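Local coordinates for protein neuraminidase (Bacteroides thetaiotaomicron, PDB 5MUL) that probably acts as a glycoside hydrolase, with rhamnosidase activity, and binds glucuronic acid in a pocket of its beta-propeller, at residues A[61-66]-A[105-110]; A[95-98]-A[102-105]; A[145-150]-A[155-160]. All coordinates share one frame; numbering follows the deposited sequence.

Contact 1 (A[61-66]-A[105-110])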
# COMPACT_ATOMS: atom_id res chain seq x y z
N GLY A 61 21.83 -6.46 7.86
CA GLY A 61 20.50 -6.84 8.33
C GLY A 61 19.88 -5.89 9.35
O GLY A 61 18.83 -6.19 9.90
N TYR A 62 20.53 -4.75 9.61
CA TYR A 62 20.01 -3.81 10.60
C TYR A 62 18.94 -2.96 9.97
O TYR A 62 19.07 -2.56 8.81
CB TYR A 62 21.10 -2.90 11.15
CG TYR A 62 22.03 -3.64 12.06
CD1 TYR A 62 23.14 -4.31 11.55
CD2 TYR A 62 21.78 -3.71 13.43
CE1 TYR A 62 24.00 -5.01 12.38
CE2 TYR A 62 22.64 -4.41 14.28
CZ TYR A 62 23.75 -5.06 13.74
OH TYR A 62 24.61 -5.75 14.56
N LEU A 63 17.89 -2.71 10.74
CA LEU A 63 16.85 -1.78 10.35
C LEU A 63 17.47 -0.39 10.43
O LEU A 63 17.97 0.03 11.46
CB LEU A 63 15.66 -1.92 11.30
CG LEU A 63 14.35 -1.23 10.92
CD1 LEU A 63 13.19 -1.85 11.67
CD2 LEU A 63 14.43 0.26 11.19
N VAL A 64 17.44 0.33 9.30
CA VAL A 64 17.91 1.71 9.20
C VAL A 64 16.74 2.65 8.99
O VAL A 64 15.80 2.32 8.23
CB VAL A 64 18.86 1.85 8.00
CG1 VAL A 64 19.29 3.30 7.79
CG2 VAL A 64 20.08 0.96 8.18
N LEU A 65 16.75 3.77 9.70
CA LEU A 65 15.81 4.87 9.50
C LEU A 65 16.60 6.05 9.00
O LEU A 65 17.66 6.36 9.55
CB LEU A 65 15.09 5.23 10.79
CG LEU A 65 14.22 4.13 11.39
CD1 LEU A 65 13.67 4.53 12.74
CD2 LEU A 65 13.08 3.79 10.44
N GLY A 66 16.07 6.73 7.97
CA GLY A 66 16.76 7.87 7.39
C GLY A 66 15.82 8.99 7.10
O GLY A 66 14.61 8.81 7.03
N VAL A 105 7.06 3.10 14.08
CA VAL A 105 7.72 2.09 13.29
C VAL A 105 7.24 0.72 13.73
O VAL A 105 7.18 0.42 14.93
CB VAL A 105 9.26 2.16 13.43
CG1 VAL A 105 9.94 1.09 12.61
CG2 VAL A 105 9.76 3.54 13.05
N SER A 106 6.88 -0.13 12.77
CA SER A 106 6.55 -1.52 13.05
C SER A 106 7.19 -2.39 12.00
O SER A 106 7.28 -2.04 10.84
CB SER A 106 5.03 -1.72 13.06
OG SER A 106 4.70 -3.05 13.40
N PHE A 107 7.67 -3.55 12.41
CA PHE A 107 8.33 -4.47 11.50
C PHE A 107 7.93 -5.90 11.82
O PHE A 107 7.62 -6.22 12.95
CB PHE A 107 9.87 -4.29 11.49
CG PHE A 107 10.52 -4.35 12.85
CD1 PHE A 107 10.66 -3.21 13.62
CD2 PHE A 107 11.02 -5.56 13.34
CE1 PHE A 107 11.30 -3.25 14.87
CE2 PHE A 107 11.65 -5.61 14.59
CZ PHE A 107 11.79 -4.46 15.34
N ASP A 108 7.95 -6.71 10.79
CA ASP A 108 7.49 -8.10 10.82
C ASP A 108 8.66 -8.91 10.29
O ASP A 108 9.03 -8.80 9.11
CB ASP A 108 6.23 -8.20 9.94
CG ASP A 108 5.84 -9.60 9.54
OD1 ASP A 108 6.36 -10.60 10.09
OD2 ASP A 108 5.00 -9.69 8.60
N HIS A 109 9.28 -9.67 11.20
CA HIS A 109 10.32 -10.64 10.84
C HIS A 109 9.74 -12.05 10.96
O HIS A 109 9.44 -12.69 9.94
CB HIS A 109 11.56 -10.45 11.72
N HIS A 110 9.52 -12.51 12.20
CA HIS A 110 9.06 -13.89 12.48
C HIS A 110 7.55 -14.10 12.36
O HIS A 110 7.08 -15.24 12.31
CB HIS A 110 9.51 -14.31 13.89
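Leu63 CD1 makes the closest approach of this contact, reaching the ring of Phe107 at 3.5 Å from its CD1 and a little farther from its CG, at 3.8 Å. Leu63 holds CG beside the carbonyl carbon (chi1 -169°), which aims CD1 at the aromatic side chain. Phe107 itself takes the chi1 position between N and the carbonyl carbon (53°), tilting the ring to one side, so that the leucine methyl meets it obliquely at CD1 and CG. Leu63 is modelled in two conformers, and all distances to it belong to one of them. Val105 presents two methyls at once: CG1 sits 4.5 Å from CD1 of Leu63, a loose approach, while CG2 meets Leu65. Those two side chains lie alongside each other, pointing opposite ways, CD1 of Leu65 4.0 Å from CG2 of Val105. The segments belong to different antiparallel sheets, strand 62-69 in one and strand 103-108 in the next, so this is the face-to-face packing of neighbouring beta-propeller blades, their strand axes 10.6 Å apart. Tyr82 meets the Phe107 ring as well, and Leu127 touches Leu65. The four touching residues are buried and join through methyl and ring carbons alone; such contacts have no strict direction, which is compatible with the two conformers modelled for Leu63.

Contact 2 (A[95-98]-A[102-105]); sequences IMVD and YLHV
A chi1 of 71° puts the carboxylate of Asp98 between its own N and carbonyl carbon and folds it back over the turn toward Tyr102, whose CB lies alongside it; in His104, chi1 of -72° sets CG beside the backbone N and brings ND1 back toward Tyr102 O, a weak bond of 3.5 Å. Asp98 follows the first strand of the beta hairpin 92-97/103-108: its OD1 accepts the N-H of Glu100, an Asx turn, as well as that of Tyr102. The same residue gives its N-H to Tyr102 O at 2.9 Å, so backbone and side chain both tie the hairpin end. Farther along, Met96 and His104 form the hydrogen-bonded pair, His104 N to Met96 O being nearly straight at 2.8 Å. The His104 ring meets Tyr173 edge-to-face. Ile95, Val97, Leu103 and Val105 lie on the face opposite Met96 and His104; the first three touch Tyr53 of the preceding blade. Leu103 CD1 touches Val97 CG2 at 3.7 Å, and Ile95 CG2 lies 3.9 Å from Val105 CG2. Met96's side chain comes within about 4 Å of that of Glu389, which binds glucuronate. Tyr102 N reaches Asp98 OD1 at 3.1 Å, approaching 53° off the carboxylate plane.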
# COMPACT_ATOMS: atom_id res chain seq x y z
N ILE A 95 6.38 2.57 8.42
CA ILE A 95 6.62 3.77 9.20
C ILE A 95 5.58 4.84 8.88
O ILE A 95 5.01 4.86 7.78
CB ILE A 95 8.06 4.33 9.00
CG1 ILE A 95 8.22 5.03 7.65
CG2 ILE A 95 9.09 3.24 9.19
CD1 ILE A 95 9.59 5.65 7.38
N MET A 96 5.35 5.73 9.85
CA MET A 96 4.47 6.88 9.65
C MET A 96 4.82 7.91 10.69
O MET A 96 5.22 7.57 11.79
CB MET A 96 2.99 6.50 9.76
CG MET A 96 2.00 7.56 9.36
SD MET A 96 2.20 8.24 7.72
CE MET A 96 2.26 6.83 6.69
N VAL A 97 4.62 9.17 10.36
CA VAL A 97 4.86 10.25 11.30
C VAL A 97 3.51 10.78 11.74
O VAL A 97 2.64 10.97 10.90
CB VAL A 97 5.71 11.37 10.66
CG1 VAL A 97 5.96 12.49 11.66
CG2 VAL A 97 7.02 10.84 10.11
N ASP A 98 3.34 11.00 13.05
CA ASP A 98 2.11 11.57 13.60
C ASP A 98 2.09 13.11 13.56
O ASP A 98 3.06 13.72 13.13
CB ASP A 98 1.80 11.00 14.99
CG ASP A 98 2.74 11.46 16.08
OD1 ASP A 98 3.32 12.55 15.96
OD2 ASP A 98 2.84 10.74 17.07
N TYR A 102 6.39 12.63 15.72
CA TYR A 102 6.98 11.38 16.15
C TYR A 102 6.89 10.34 15.03
O TYR A 102 5.83 10.20 14.37
CB TYR A 102 6.31 10.80 17.39
CG TYR A 102 6.63 11.51 18.68
CD1 TYR A 102 5.84 12.57 19.12
CD2 TYR A 102 7.68 11.11 19.46
CE1 TYR A 102 6.11 13.22 20.32
CE2 TYR A 102 7.96 11.74 20.67
CZ TYR A 102 7.18 12.79 21.08
OH TYR A 102 7.48 13.41 22.27
N LEU A 103 7.97 9.59 14.85
CA LEU A 103 7.99 8.49 13.89
C LEU A 103 7.53 7.24 14.62
O LEU A 103 8.04 6.92 15.68
CB LEU A 103 9.41 8.30 13.35
CG LEU A 103 9.59 7.33 12.20
CD1 LEU A 103 8.91 7.78 10.92
CD2 LEU A 103 11.10 7.19 12.00
N HIS A 104 6.55 6.54 14.06
CA HIS A 104 6.05 5.25 14.55
C HIS A 104 6.53 4.21 13.57
O HIS A 104 6.44 4.39 12.35
CB HIS A 104 4.53 5.30 14.55
CG HIS A 104 3.96 6.18 15.60
ND1 HIS A 104 3.94 7.56 15.57
CD2 HIS A 104 3.30 5.82 16.72
CE1 HIS A 104 3.31 7.99 16.65
NE2 HIS A 104 2.91 6.96 17.36
N VAL A 105 7.06 3.10 14.08
CA VAL A 105 7.72 2.09 13.29
C VAL A 105 7.24 0.72 13.73
O VAL A 105 7.18 0.42 14.93
CB VAL A 105 9.26 2.16 13.43
CG1 VAL A 105 9.94 1.09 12.61
CG2 VAL A 105 9.76 3.54 13.05

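Contact 3 (A[145-150]-A[155-160]). With BDP (beta-D-glucopyranuronic acid), chain B.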
# COMPACT_ATOMS: atom_id res chain seq x y z
N GLU A 145 0.75 -2.12 8.92
CA GLU A 145 0.59 -0.98 8.01
C GLU A 145 0.09 0.21 8.81
O GLU A 145 -0.92 0.09 9.49
CB GLU A 145 -0.46 -1.26 6.92
CG GLU A 145 -0.33 -2.55 6.09
CD GLU A 145 -1.61 -3.09 5.38
OE1 GLU A 145 -2.74 -2.53 5.44
OE2 GLU A 145 -1.50 -4.14 4.74
N PHE A 146 0.74 1.37 8.70
CA PHE A 146 0.22 2.62 9.24
C PHE A 146 -0.41 3.49 8.17
O PHE A 146 0.01 3.48 7.02
CB PHE A 146 1.33 3.47 9.85
CG PHE A 146 1.97 2.88 11.08
CD1 PHE A 146 1.42 3.02 12.34
CD2 PHE A 146 3.19 2.22 10.99
CE1 PHE A 146 2.02 2.52 13.46
CE2 PHE A 146 3.81 1.71 12.12
CZ PHE A 146 3.22 1.86 13.35
N TYR A 147 -1.35 4.31 8.60
CA TYR A 147 -1.97 5.32 7.75
C TYR A 147 -2.18 6.55 8.59
O TYR A 147 -2.47 6.44 9.78
CB TYR A 147 -3.34 4.86 7.20
CG TYR A 147 -3.28 3.52 6.52
CD1 TYR A 147 -3.36 2.34 7.26
CD2 TYR A 147 -3.06 3.42 5.16
CE1 TYR A 147 -3.25 1.11 6.62
CE2 TYR A 147 -2.94 2.21 4.55
CZ TYR A 147 -3.05 1.08 5.29
OH TYR A 147 -2.93 -0.16 4.63
N PRO A 148 -2.12 7.75 8.00
CA PRO A 148 -2.49 8.96 8.73
C PRO A 148 -4.01 9.12 8.81
O PRO A 148 -4.72 8.57 7.97
CB PRO A 148 -1.95 10.05 7.81
CG PRO A 148 -2.17 9.50 6.45
CD PRO A 148 -1.83 8.04 6.58
N LEU A 149 -4.50 9.79 9.83
CA LEU A 149 -5.90 10.17 9.95
C LEU A 149 -5.94 11.68 10.15
O LEU A 149 -4.92 12.30 10.44
CB LEU A 149 -6.57 9.47 11.13
CG LEU A 149 -6.67 7.93 11.05
CD1 LEU A 149 -7.23 7.38 12.36
CD2 LEU A 149 -7.53 7.48 9.87
N THR A 150 -7.13 12.24 10.12
CA THR A 150 -7.29 13.67 10.31
C THR A 150 -6.71 14.14 11.61
O THR A 150 -6.73 13.43 12.64
CB THR A 150 -8.77 14.03 10.33
OG1 THR A 150 -9.44 13.27 11.34
CG2 THR A 150 -9.36 13.80 8.97
N LEU A 155 -3.83 5.51 12.00
CA LEU A 155 -4.49 4.20 11.93
C LEU A 155 -3.39 3.16 11.82
O LEU A 155 -2.35 3.40 11.20
CB LEU A 155 -5.36 4.14 10.67
CG LEU A 155 -6.48 3.07 10.68
CD1 LEU A 155 -7.57 3.45 11.67
CD2 LEU A 155 -7.02 2.88 9.28
N PHE A 156 -3.62 1.98 12.39
CA PHE A 156 -2.73 0.84 12.23
C PHE A 156 -3.56 -0.36 11.87
O PHE A 156 -4.59 -0.60 12.53
CB PHE A 156 -1.95 0.56 13.51
CG PHE A 156 -0.93 -0.55 13.42
CD1 PHE A 156 0.23 -0.39 12.67
CD2 PHE A 156 -1.12 -1.73 14.10
CE1 PHE A 156 1.20 -1.38 12.63
CE2 PHE A 156 -0.14 -2.72 14.07
CZ PHE A 156 1.00 -2.54 13.35
N VAL A 157 -3.19 -1.08 10.84
CA VAL A 157 -3.87 -2.30 10.44
C VAL A 157 -2.84 -3.38 10.39
O VAL A 157 -1.72 -3.16 9.94
CB VAL A 157 -4.53 -2.14 9.08
CG1 VAL A 157 -5.09 -3.47 8.58
CG2 VAL A 157 -5.62 -1.10 9.15
N TYR A 158 -3.18 -4.58 10.85
CA TYR A 158 -2.28 -5.74 10.75
C TYR A 158 -3.10 -7.00 10.52
O TYR A 158 -4.32 -7.01 10.71
CB TYR A 158 -1.39 -5.87 11.98
CG TYR A 158 -2.07 -6.11 13.30
CD1 TYR A 158 -2.62 -5.08 14.03
CD2 TYR A 158 -2.09 -7.40 13.88
CE1 TYR A 158 -3.15 -5.26 15.29
CE2 TYR A 158 -2.65 -7.58 15.12
CZ TYR A 158 -3.16 -6.52 15.84
OH TYR A 158 -3.69 -6.69 17.11
N ARG A 159 -2.39 -8.02 10.06
CA ARG A 159 -2.96 -9.36 9.91
C ARG A 159 -2.68 -10.13 11.19
O ARG A 159 -1.53 -10.44 11.50
CB ARG A 159 -2.34 -10.04 8.72
CG ARG A 159 -2.83 -11.46 8.49
CD ARG A 159 -2.29 -12.02 7.18
NE ARG A 159 -2.82 -11.28 6.05
CZ ARG A 159 -3.90 -11.62 5.37
NH1 ARG A 159 -4.54 -12.77 5.63
NH2 ARG A 159 -4.32 -10.84 4.40
N SER A 160 -3.73 -10.39 11.96
CA SER A 160 -3.60 -11.20 13.17
C SER A 160 -3.85 -12.67 12.84
O SER A 160 -4.84 -13.01 12.20
CB SER A 160 -4.58 -10.78 14.24
OG SER A 160 -4.38 -11.62 15.37
C1 BDP B . -5.55 12.64 6.67
C2 BDP B . -4.84 12.81 5.34
C3 BDP B . -3.35 13.03 5.61
C4 BDP B . -3.15 14.14 6.65
C5 BDP B . -3.92 13.84 7.92
C6 BDP B . -3.74 14.91 8.96
O2 BDP B . -4.99 11.65 4.50
O3 BDP B . -2.68 13.31 4.39
O4 BDP B . -1.76 14.25 6.96
O5 BDP B . -5.29 13.76 7.54
O6A BDP B . -4.37 15.99 8.82
O1 BDP B . -6.96 12.57 6.43
O6B BDP B . -2.97 14.70 9.92
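Leu155 N gives its hydrogen to Tyr147 O at 2.8 Å and almost straight (170°), and the bond is returned from Tyr147 N to Leu155 O; Glu145 and Val157 repeat this two-way pairing. Along the first strand Tyr147 OH donates to Glu145 OE1 at only 2.5 Å, very short as modelled, meeting the oxygen from above the carboxylate plane. This bond joins the ends of two side chains on the same sheet face, and beside them Tyr147 CE1 lies 4.1 Å from Val157 CG2. The strands 144-148 and 154-160 form an antiparallel hairpin of one propeller blade. Its Glu145 and Tyr147 face packs on Leu200 and Val202 of the following blade, while Phe146 and Phe156 point to the other side. There CD1 of Phe156 sits over one face of the Phe146 ring, 3.5 Å from CE1 and offset toward the rim, the two planes inclined at 48°. With chi1 at -177°, Phe156 extends its ring toward that of Phe146; Trp180 touches both rings. Past the last paired residue, Leu149 turns its side chain back onto the hairpin, CD1 lying 4.0 Å from CD1 of Leu155. Its carbonyl oxygen is close to the bound glucuronic acid: Leu149 O is 3.1 Å from the sugar C5, and CG of Pro148 is 3.8 Å from the sugar C3. The sugar is hydrogen-bonded to Gly152 N, Asp203 O, Glu389 OE1 and Lys392 NZ.

The three contacts step through consecutive antiparallel sheets of the propeller. Contact 1 joins the facing sheets of strands 62-69 and 103-108, and contact 2 is the hairpin that contains the second of these; the two share Val105, with centres about 13 Å apart. Contact 3, opening later in the chain, is a hairpin of the next sheet, its centre about 11 Å from that of contact 2 and 17 Å from that of contact 1. Phe146 joins them: its CB lies 3.5 Å from Met96 CB, and its ring packs on the backbone at Val105 and Ser106. The glucuronic acid lies beside Pro148, Leu149 and Thr150 of contact 3, about 7 Å from the Met96 side chain of contact 2, so the pocket lies where these blades adjoin.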